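Local coordinates for protein dTDP-4-dehydrorhamnose 3,5-epimerase (Sulfolobus tokodaii, PDB 2B9U) that probably catalyses the epimerisation of dTDP-4-dehydro-6-deoxyglucose at C3' and C5' on the route to dTDP-L-rhamnose, working as a homodimer with a jelly-roll-like fold, at residues A[61-66]-A[135-140]; A[70-75]-A[129-134]; A[143-148]-A[170-175]. All blocks are in the same frame, centred on the assembly; numbering follows the deposited sequence.

Contact 1: A[61-66]-A[135-140]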
loop_
_atom_site.group_PDB
_atom_site.type_symbol
_atom_site.label_atom_id
_atom_site.label_comp_id
_atom_site.label_asym_id
_atom_site.label_seq_id
_atom_site.Cartn_x
_atom_site.Cartn_y
_atom_site.Cartn_z
ATOM N N HIS A 61 -16.128 -5.478 -10.054
ATOM C CA HIS A 61 -15.512 -4.655 -11.091
ATOM C C HIS A 61 -14.383 -5.319 -11.852
ATOM O O HIS A 61 -13.619 -6.109 -11.294
ATOM C CB HIS A 61 -14.962 -3.370 -10.490
ATOM C CG HIS A 61 -15.958 -2.591 -9.697
ATOM N ND1 HIS A 61 -15.663 -2.047 -8.468
ATOM C CD2 HIS A 61 -17.243 -2.258 -9.957
ATOM C CE1 HIS A 61 -16.722 -1.406 -8.008
ATOM N NE2 HIS A 61 -17.692 -1.513 -8.895
ATOM N N TYR A 62 -14.290 -4.968 -13.132
ATOM C CA TYR A 62 -13.165 -5.333 -13.997
ATOM C C TYR A 62 -13.017 -4.290 -15.122
ATOM O O TYR A 62 -13.975 -3.600 -15.469
ATOM C CB TYR A 62 -13.339 -6.750 -14.582
ATOM C CG TYR A 62 -14.669 -6.993 -15.263
ATOM C CD1 TYR A 62 -15.828 -7.209 -14.516
ATOM C CD2 TYR A 62 -14.773 -7.010 -16.654
ATOM C CE1 TYR A 62 -17.050 -7.428 -15.128
ATOM C CE2 TYR A 62 -16.008 -7.231 -17.279
ATOM C CZ TYR A 62 -17.133 -7.442 -16.493
ATOM O OH TYR A 62 -18.355 -7.657 -17.075
ATOM N N GLN A 63 -11.810 -4.166 -15.662
ATOM C CA GLN A 63 -11.588 -3.380 -16.866
ATOM C C GLN A 63 -11.389 -4.324 -18.046
ATOM O O GLN A 63 -10.636 -5.289 -17.955
ATOM C CB GLN A 63 -10.403 -2.424 -16.696
ATOM C CG GLN A 63 -10.828 -0.998 -16.320
ATOM C CD GLN A 63 -9.691 -0.066 -15.915
ATOM O OE1 GLN A 63 -9.921 0.897 -15.174
ATOM N NE2 GLN A 63 -8.468 -0.340 -16.383
ATOM N N ARG A 64 -12.092 -4.061 -19.144
ATOM C CA ARG A 64 -11.995 -4.920 -20.321
ATOM C C ARG A 64 -10.697 -4.690 -21.094
ATOM O O ARG A 64 -10.072 -3.637 -20.972
ATOM C CB ARG A 64 -13.232 -4.776 -21.235
ATOM C CG ARG A 64 -13.608 -3.345 -21.557
ATOM C CD ARG A 64 -14.661 -3.224 -22.653
ATOM N NE ARG A 64 -14.844 -1.835 -23.078
ATOM C CZ ARG A 64 -14.032 -1.171 -23.904
ATOM N NH1 ARG A 64 -12.953 -1.753 -24.428
ATOM N NH2 ARG A 64 -14.306 0.094 -24.217
ATOM N N THR A 65 -10.301 -5.698 -21.865
ATOM C CA THR A 65 -9.174 -5.623 -22.796
ATOM C C THR A 65 -9.352 -4.398 -23.733
ATOM O O THR A 65 -10.463 -4.138 -24.187
ATOM C CB THR A 65 -9.059 -6.984 -23.536
ATOM O OG1 THR A 65 -8.129 -7.825 -22.826
ATOM C CG2 THR A 65 -8.618 -6.847 -24.983
ATOM N N PRO A 66 -8.274 -3.632 -24.017
ATOM C CA PRO A 66 -6.842 -3.761 -23.749
ATOM C C PRO A 66 -6.384 -3.006 -22.501
ATOM O O PRO A 66 -5.218 -2.609 -22.410
ATOM C CB PRO A 66 -6.228 -3.088 -24.980
ATOM C CG PRO A 66 -7.165 -1.959 -25.273
ATOM C CD PRO A 66 -8.550 -2.392 -24.774
ATOM N N ASN A 135 -2.648 -2.298 -16.173
ATOM C CA ASN A 135 -3.163 -1.048 -16.717
ATOM C C ASN A 135 -3.805 -0.179 -15.670
ATOM O O ASN A 135 -4.456 -0.679 -14.756
ATOM C CB ASN A 135 -4.188 -1.328 -17.807
ATOM C CG ASN A 135 -3.544 -1.825 -19.069
ATOM O OD1 ASN A 135 -2.734 -1.122 -19.682
ATOM N ND2 ASN A 135 -3.861 -3.053 -19.444
ATOM N N GLU A 136 -3.636 1.129 -15.819
ATOM C CA GLU A 136 -4.223 2.085 -14.903
ATOM C C GLU A 136 -5.745 2.160 -15.032
ATOM O O GLU A 136 -6.346 1.537 -15.911
ATOM C CB GLU A 136 -3.600 3.463 -15.120
ATOM C CG GLU A 136 -2.129 3.514 -14.779
ATOM C CD GLU A 136 -1.527 4.901 -14.942
ATOM O OE1 GLU A 136 -2.289 5.900 -15.068
ATOM O OE2 GLU A 136 -0.278 4.979 -14.951
ATOM N N TYR A 137 -6.345 2.900 -14.105
ATOM C CA TYR A 137 -7.706 3.391 -14.191
ATOM C C TYR A 137 -8.006 3.880 -15.599
ATOM O O TYR A 137 -7.274 4.715 -16.152
ATOM C CB TYR A 137 -7.835 4.547 -13.216
ATOM C CG TYR A 137 -9.160 5.281 -13.188
ATOM C CD1 TYR A 137 -10.369 4.598 -13.066
ATOM C CD2 TYR A 137 -9.191 6.673 -13.220
ATOM C CE1 TYR A 137 -11.583 5.294 -13.008
ATOM C CE2 TYR A 137 -10.393 7.372 -13.154
ATOM C CZ TYR A 137 -11.578 6.680 -13.046
ATOM O OH TYR A 137 -12.757 7.375 -13.005
ATOM N N SER A 138 -9.065 3.329 -16.183
ATOM C CA SER A 138 -9.503 3.704 -17.526
ATOM C C SER A 138 -11.019 3.543 -17.611
ATOM O O SER A 138 -11.514 2.451 -17.915
ATOM C CB SER A 138 -8.800 2.853 -18.594
ATOM O OG SER A 138 -9.194 3.229 -19.905
ATOM N N PRO A 139 -11.759 4.626 -17.309
ATOM C CA PRO A 139 -13.229 4.667 -17.359
ATOM C C PRO A 139 -13.893 4.118 -18.643
ATOM O O PRO A 139 -14.914 3.427 -18.533
ATOM C CB PRO A 139 -13.544 6.149 -17.170
ATOM C CG PRO A 139 -12.401 6.662 -16.373
ATOM C CD PRO A 139 -11.197 5.912 -16.855
ATOM N N PRO A 140 -13.346 4.422 -19.849
ATOM C CA PRO A 140 -13.985 3.843 -21.039
ATOM C C PRO A 140 -14.046 2.309 -21.048
ATOM O O PRO A 140 -14.939 1.737 -21.690
ATOM C CB PRO A 140 -13.107 4.350 -22.192
ATOM C CG PRO A 140 -12.488 5.614 -21.664
ATOM C CD PRO A 140 -12.208 5.291 -20.226
#

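Contact 2: A[70-75]-A[129-134]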
loop_
_atom_site.group_PDB
_atom_site.type_symbol
_atom_site.label_atom_id
_atom_site.label_comp_id
_atom_site.label_asym_id
_atom_site.label_seq_id
_atom_site.Cartn_x
_atom_site.Cartn_y
_atom_site.Cartn_z
ATOM N N GLY A 70 -4.747 -6.759 -13.297
ATOM C CA GLY A 70 -4.588 -7.657 -12.173
ATOM C C GLY A 70 -4.662 -6.855 -10.892
ATOM O O GLY A 70 -4.462 -5.639 -10.912
ATOM N N LYS A 71 -4.975 -7.526 -9.787
ATOM C CA LYS A 71 -5.209 -6.869 -8.484
ATOM C C LYS A 71 -4.670 -7.717 -7.329
ATOM O O LYS A 71 -4.924 -8.935 -7.262
ATOM C CB LYS A 71 -6.712 -6.614 -8.274
ATOM C CG LYS A 71 -7.334 -5.634 -9.298
ATOM C CD LYS A 71 -8.816 -5.487 -9.099
ATOM C CE LYS A 71 -9.478 -4.889 -10.346
ATOM N NZ LYS A 71 -10.979 -5.035 -10.309
ATOM N N ILE A 72 -3.914 -7.074 -6.442
ATOM C CA ILE A 72 -3.510 -7.663 -5.173
ATOM C C ILE A 72 -4.253 -6.898 -4.093
ATOM O O ILE A 72 -4.075 -5.685 -3.941
ATOM C CB ILE A 72 -1.979 -7.554 -4.917
ATOM C CG1 ILE A 72 -1.180 -7.983 -6.150
ATOM C CG2 ILE A 72 -1.593 -8.374 -3.693
ATOM C CD1 ILE A 72 0.307 -7.621 -6.063
ATOM N N ILE A 73 -5.111 -7.615 -3.368
ATOM C CA ILE A 73 -5.984 -7.022 -2.378
ATOM C C ILE A 73 -5.422 -7.289 -0.984
ATOM O O ILE A 73 -5.097 -8.429 -0.642
ATOM C CB ILE A 73 -7.426 -7.621 -2.474
ATOM C CG1 ILE A 73 -7.970 -7.533 -3.917
ATOM C CG2 ILE A 73 -8.355 -6.998 -1.427
ATOM C CD1 ILE A 73 -8.027 -6.087 -4.566
ATOM N N PHE A 74 -5.347 -6.233 -0.181
ATOM C CA PHE A 74 -4.705 -6.285 1.130
ATOM C C PHE A 74 -5.562 -5.464 2.104
ATOM O O PHE A 74 -6.096 -4.405 1.739
ATOM C CB PHE A 74 -3.244 -5.786 0.998
ATOM C CG PHE A 74 -2.505 -5.635 2.311
ATOM C CD1 PHE A 74 -2.311 -6.724 3.160
ATOM C CD2 PHE A 74 -1.982 -4.396 2.682
ATOM C CE1 PHE A 74 -1.614 -6.581 4.367
ATOM C CE2 PHE A 74 -1.287 -4.247 3.887
ATOM C CZ PHE A 74 -1.111 -5.337 4.735
ATOM N N VAL A 75 -5.737 -5.992 3.314
ATOM C CA VAL A 75 -6.598 -5.406 4.350
ATOM C C VAL A 75 -5.826 -5.105 5.643
ATOM O O VAL A 75 -5.798 -5.933 6.568
ATOM C CB VAL A 75 -7.840 -6.313 4.642
ATOM C CG1 VAL A 75 -8.809 -5.627 5.621
ATOM C CG2 VAL A 75 -8.553 -6.667 3.318
ATOM N N ILE A 129 -6.492 -1.917 0.579
ATOM C CA ILE A 129 -5.486 -1.441 -0.367
ATOM C C ILE A 129 -5.546 -2.320 -1.602
ATOM O O ILE A 129 -5.599 -3.554 -1.507
ATOM C CB ILE A 129 -4.049 -1.508 0.230
ATOM C CG1 ILE A 129 -4.005 -0.829 1.600
ATOM C CG2 ILE A 129 -3.000 -0.928 -0.752
ATOM C CD1 ILE A 129 -3.645 0.615 1.626
ATOM N N TYR A 130 -5.552 -1.681 -2.767
ATOM C CA TYR A 130 -5.537 -2.417 -4.032
ATOM C C TYR A 130 -4.213 -2.149 -4.747
ATOM O O TYR A 130 -3.952 -1.004 -5.146
ATOM C CB TYR A 130 -6.690 -1.953 -4.941
ATOM C CG TYR A 130 -8.061 -1.717 -4.316
ATOM C CD1 TYR A 130 -8.283 -0.683 -3.401
ATOM C CD2 TYR A 130 -9.157 -2.494 -4.701
ATOM C CE1 TYR A 130 -9.560 -0.448 -2.866
ATOM C CE2 TYR A 130 -10.440 -2.267 -4.176
ATOM C CZ TYR A 130 -10.628 -1.246 -3.256
ATOM O OH TYR A 130 -11.886 -1.016 -2.742
ATOM N N PHE A 131 -3.368 -3.163 -4.907
ATOM C CA PHE A 131 -2.180 -2.998 -5.736
ATOM C C PHE A 131 -2.557 -3.431 -7.137
ATOM O O PHE A 131 -2.948 -4.591 -7.351
ATOM C CB PHE A 131 -0.991 -3.800 -5.215
ATOM C CG PHE A 131 -0.645 -3.511 -3.787
ATOM C CD1 PHE A 131 0.062 -2.362 -3.448
ATOM C CD2 PHE A 131 -1.013 -4.398 -2.778
ATOM C CE1 PHE A 131 0.390 -2.099 -2.111
ATOM C CE2 PHE A 131 -0.703 -4.142 -1.448
ATOM C CZ PHE A 131 0.007 -2.990 -1.116
ATOM N N ILE A 132 -2.486 -2.492 -8.079
ATOM C CA ILE A 132 -3.048 -2.702 -9.429
ATOM C C ILE A 132 -1.932 -2.903 -10.446
ATOM O O ILE A 132 -0.956 -2.130 -10.489
ATOM C CB ILE A 132 -4.046 -1.554 -9.828
ATOM C CG1 ILE A 132 -5.284 -1.614 -8.942
ATOM C CG2 ILE A 132 -4.505 -1.629 -11.315
ATOM C CD1 ILE A 132 -5.981 -0.286 -8.792
ATOM N N THR A 133 -2.053 -3.978 -11.224
ATOM C CA THR A 133 -1.057 -4.324 -12.239
ATOM C C THR A 133 -1.689 -4.196 -13.619
ATOM O O THR A 133 -2.911 -4.023 -13.738
ATOM C CB THR A 133 -0.492 -5.760 -12.043
ATOM O OG1 THR A 133 -1.482 -6.722 -12.423
ATOM C CG2 THR A 133 -0.055 -6.013 -10.573
ATOM N N HIS A 134 -0.844 -4.242 -14.648
ATOM C CA HIS A 134 -1.238 -4.269 -16.076
ATOM C C HIS A 134 -1.588 -2.914 -16.676
ATOM O O HIS A 134 -0.899 -2.437 -17.583
ATOM C CB HIS A 134 -2.367 -5.284 -16.352
ATOM C CG HIS A 134 -1.934 -6.710 -16.265
ATOM N ND1 HIS A 134 -1.622 -7.318 -15.068
ATOM C CD2 HIS A 134 -1.772 -7.657 -17.224
ATOM C CE1 HIS A 134 -1.292 -8.581 -15.289
ATOM N NE2 HIS A 134 -1.369 -8.810 -16.590
#

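Contact 3: A[143-148]-A[170-175]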
loop_
_atom_site.group_PDB
_atom_site.type_symbol
_atom_site.label_atom_id
_atom_site.label_comp_id
_atom_site.label_asym_id
_atom_site.label_seq_id
_atom_site.Cartn_x
_atom_site.Cartn_y
_atom_site.Cartn_z
ATOM N N ARG A 143 -16.183 -2.076 -16.561
ATOM C CA ARG A 143 -17.397 -2.895 -16.632
ATOM C C ARG A 143 -17.643 -3.556 -15.261
ATOM O O ARG A 143 -16.726 -3.676 -14.445
ATOM C CB ARG A 143 -17.268 -3.982 -17.714
ATOM C CG ARG A 143 -17.220 -3.497 -19.183
ATOM C CD ARG A 143 -18.499 -2.732 -19.602
ATOM N NE ARG A 143 -18.615 -2.562 -21.055
ATOM C CZ ARG A 143 -17.941 -1.661 -21.774
ATOM N NH1 ARG A 143 -17.080 -0.820 -21.194
ATOM N NH2 ARG A 143 -18.125 -1.600 -23.090
ATOM N N CYS A 144 -18.881 -3.985 -15.019
ATOM C CA CYS A 144 -19.197 -4.709 -13.800
ATOM C C CYS A 144 -20.318 -5.715 -13.988
ATOM O O CYS A 144 -21.101 -5.631 -14.950
ATOM C CB CYS A 144 -19.535 -3.741 -12.651
ATOM S SG CYS A 144 -20.898 -2.626 -13.011
ATOM N N ILE A 145 -20.373 -6.677 -13.073
ATOM C CA ILE A 145 -21.509 -7.587 -12.948
ATOM C C ILE A 145 -22.076 -7.420 -11.545
ATOM O O ILE A 145 -21.350 -7.041 -10.629
ATOM C CB ILE A 145 -21.133 -9.061 -13.257
ATOM C CG1 ILE A 145 -20.088 -9.592 -12.261
ATOM C CG2 ILE A 145 -20.616 -9.185 -14.709
ATOM C CD1 ILE A 145 -20.030 -11.098 -12.148
ATOM N N SER A 146 -23.371 -7.688 -11.385
ATOM C CA SER A 146 -24.085 -7.423 -10.140
ATOM C C SER A 146 -23.530 -8.172 -8.926
ATOM O O SER A 146 -23.221 -9.379 -9.002
ATOM C CB SER A 146 -25.583 -7.727 -10.319
ATOM O OG SER A 146 -26.308 -7.570 -9.108
ATOM N N TYR A 147 -23.419 -7.432 -7.819
ATOM C CA TYR A 147 -23.099 -7.953 -6.488
ATOM C C TYR A 147 -24.035 -9.117 -6.101
ATOM O O TYR A 147 -23.646 -10.003 -5.348
ATOM C CB TYR A 147 -23.250 -6.819 -5.446
ATOM C CG TYR A 147 -24.701 -6.649 -5.067
ATOM C CD1 TYR A 147 -25.585 -5.999 -5.929
ATOM C CD2 TYR A 147 -25.215 -7.219 -3.895
ATOM C CE1 TYR A 147 -26.939 -5.878 -5.624
ATOM C CE2 TYR A 147 -26.581 -7.111 -3.578
ATOM C CZ TYR A 147 -27.434 -6.439 -4.464
ATOM O OH TYR A 147 -28.781 -6.322 -4.197
ATOM N N SER A 148 -25.282 -9.071 -6.581
ATOM C CA SER A 148 -26.318 -10.065 -6.254
ATOM C C SER A 148 -25.983 -11.469 -6.756
ATOM O O SER A 148 -26.678 -12.437 -6.433
ATOM C CB SER A 148 -27.671 -9.648 -6.823
ATOM O OG SER A 148 -27.664 -9.611 -8.243
ATOM N N GLU A 170 -25.251 -12.971 -16.897
ATOM C CA GLU A 170 -25.687 -13.401 -18.234
ATOM C C GLU A 170 -26.023 -12.264 -19.206
ATOM O O GLU A 170 -26.115 -12.491 -20.420
ATOM C CB GLU A 170 -26.835 -14.412 -18.143
ATOM C CG GLU A 170 -26.377 -15.873 -18.159
ATOM C CD GLU A 170 -25.822 -16.356 -16.819
ATOM O OE1 GLU A 170 -26.450 -16.069 -15.781
ATOM O OE2 GLU A 170 -24.770 -17.046 -16.810
ATOM N N LYS A 171 -26.177 -11.047 -18.678
ATOM C CA LYS A 171 -26.406 -9.856 -19.507
ATOM C C LYS A 171 -25.122 -9.059 -19.805
ATOM O O LYS A 171 -24.975 -8.474 -20.884
ATOM C CB LYS A 171 -27.452 -8.941 -18.863
ATOM C CG LYS A 171 -28.853 -9.547 -18.743
ATOM C CD LYS A 171 -29.616 -9.539 -20.071
ATOM C CE LYS A 171 -31.121 -9.661 -19.848
ATOM N NZ LYS A 171 -31.773 -8.355 -19.489
ATOM N N ALA A 172 -24.195 -9.062 -18.850
ATOM C CA ALA A 172 -22.970 -8.260 -18.904
ATOM C C ALA A 172 -22.095 -8.460 -20.145
ATOM O O ALA A 172 -22.087 -9.537 -20.753
ATOM C CB ALA A 172 -22.146 -8.520 -17.659
ATOM N N GLU A 173 -21.364 -7.401 -20.498
ATOM C CA GLU A 173 -20.290 -7.449 -21.488
ATOM C C GLU A 173 -19.013 -7.920 -20.786
ATOM O O GLU A 173 -18.478 -7.223 -19.920
ATOM C CB GLU A 173 -20.077 -6.061 -22.119
ATOM C CG GLU A 173 -21.281 -5.496 -22.883
ATOM C CD GLU A 173 -21.582 -6.268 -24.171
ATOM O OE1 GLU A 173 -20.887 -6.030 -25.193
ATOM O OE2 GLU A 173 -22.514 -7.107 -24.155
ATOM N N VAL A 174 -18.527 -9.103 -21.157
ATOM C CA VAL A 174 -17.465 -9.769 -20.400
ATOM C C VAL A 174 -16.216 -10.132 -21.223
ATOM O O VAL A 174 -16.133 -9.830 -22.416
ATOM C CB VAL A 174 -18.009 -11.031 -19.652
ATOM C CG1 VAL A 174 -19.046 -10.644 -18.602
ATOM C CG2 VAL A 174 -18.577 -12.058 -20.637
ATOM N N PHE A 175 -15.251 -10.769 -20.561
ATOM C CA PHE A 175 -14.007 -11.226 -21.192
ATOM C C PHE A 175 -14.209 -12.443 -22.103
ATOM O O PHE A 175 -15.233 -13.129 -22.039
ATOM C CB PHE A 175 -12.972 -11.592 -20.123
ATOM C CG PHE A 175 -12.164 -10.433 -19.608
ATOM C CD1 PHE A 175 -12.729 -9.489 -18.754
ATOM C CD2 PHE A 175 -10.819 -10.311 -19.941
ATOM C CE1 PHE A 175 -11.968 -8.430 -18.259
ATOM C CE2 PHE A 175 -10.049 -9.251 -19.448
ATOM C CZ PHE A 175 -10.629 -8.312 -18.608
#

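Contact 1: A[61-66]-A[135-140]
Two hydrogen bonds carry this contact, and both end on the carboxamide of Gln63. Gln63 NE2 donates to Glu136 O at 2.9 Å along a nearly straight line (170° at the hydrogen), with the acceptor lying in the amide plane. Gln63 OE1 accepts from Ser138 N at 2.8 Å; this donor stands well above the carbonyl plane, so the bond is less regular. A glutamine suits the place because one flat group can both give and take, bridging two backbone positions on either side of Tyr137. Beyond CG the chain runs extended (chi2 170°), which carries the amide from the end of strand 57-63 across to the loop. NE2 also bonds Lys67 O, so the loop after the strand helps fix the rotation of the amide.

Other polar groups also come near. Arg64 NH2 lies 3.1 Å from Pro140 O, and Asn135 ND2 lies near Pro66, which follows a cis peptide bond, but makes its hydrogen bond to Glu68 O.

Packing adds little across the pair: Ser138 CB rests 3.9 Å from Gln63 NE2. Within the loop, Pro139 CD sits over the centre of one face of the Tyr137 ring. This tyrosine is predicted to stack on the thymine of the substrate. By gripping the backbone just before and just after it, Gln63 probably acts as a second-shell residue that steadies the loop bearing this tyrosine.

Contact 2: A[70-75]-A[129-134]
Phe131 and Ile72, a hydrogen-bonded pair of two antiparallel strands, bring their side chains together obliquely, with Ile72 CB 3.9 Å from Phe131 CB. The Phe131 ring carries on past Ile72, its CG beside the backbone N (chi1 -55°), until Phe131 CE2 lies 3.9 Å from Phe74 CB. Ile129 CG2 covers one face of that ring, offset toward the rim, while Ile129 CG1 approaches Phe74 CD2. Branched and aromatic side chains suit these apolar meetings; Phe74 also packs on Met49, and Phe131 on Thr47, both of the second subunit.

On the other side of the sheet Ile73 CD1 meets Tyr130 CD2 at 3.8 Å; the tyrosine hydroxyl bonds Ser50. Lys71 leads away from Ile132 there.

Backbone bonds run in both directions between Ile72 and Phe131, 2.8 Å each for Ile72 N to Phe131 O and Phe131 N to Ile72 O, and likewise between Phe74 and Ile129. Thr133 OG1 lies 3.3 Å from Gly70 CA, close against a residue without a side chain, and shares a hydrogen bond with His134 ND1. The hydrogen-bonded pairs thus hold the strands together, intervening residues bond flanking strands 109-112 and 44-52, and the Phe74 and Phe131 side continues into the dimer interface.

Contact 3: A[143-148]-A[170-175]
The guanidinium of Arg143 meets Glu173 at its edge, where Glu173 CB lies near the plane and 3.9 Å from Arg143 NE. The two side chains lie side by side and point the same way, and the guanidinium and carboxylate planes are nearly coplanar, 24° apart. Yet the charged atoms do not touch: Arg143 NH2 and Glu173 OE1 are 5.6 Å apart. Both chains bend at chi2, Arg143 at -61° and Glu173 at -69°, and it is the aliphatic part of the glutamate that meets the arginine. Arg143 NH1 has a weak hydrogen bond to Pro140 O. A separate flat group, the Tyr147 ring, has Ser148 CB over one face, offset toward the rim; this is packing inside its own segment.

The rest is apolar. Ile145 CG2 presses on Ala172 CB at 3.4 Å, tighter than ordinary van der Waals contact, and reaches more loosely toward Val174 CG1. It is the position of CG2, anti to the carbonyl carbon, that turns this methyl to the C-terminal segment. Alanine fits so close a passage because its side chain is a single methyl.

No hydrogen bond joins the two segments directly. The Cys144-Cys166 disulfide fastens the intervening chain. The C-terminal segment is laid against the sheet edge by small apolar contacts, the Arg143-Glu173 packing and the Tyr62 OH bond to Glu173 O, while the opposite charges could add a modest long-range attraction.

From the N terminus the chain first enters contact 1 through strand 57-63, then, after the loop 64-69, enters strand 70-75 of contact 2. Strand 126-133 returns to close contact 2, and residues 135-140 close contact 1 just afterwards, so the loop of contact 2 is nested inside that of contact 1. Contact 3 follows in series: it opens at strand 142-144 and closes near the C terminus. Contact 2 joins neighbours within one sheet, whereas contacts 1 and 3 meet at the other, where strands 57-63 and 142-144 pair through Tyr62 O and Arg143 N, 2.9 Å apart. Lys71 NZ approaches His61 O between contacts 1 and 2; contacts 2 and 3 do not touch.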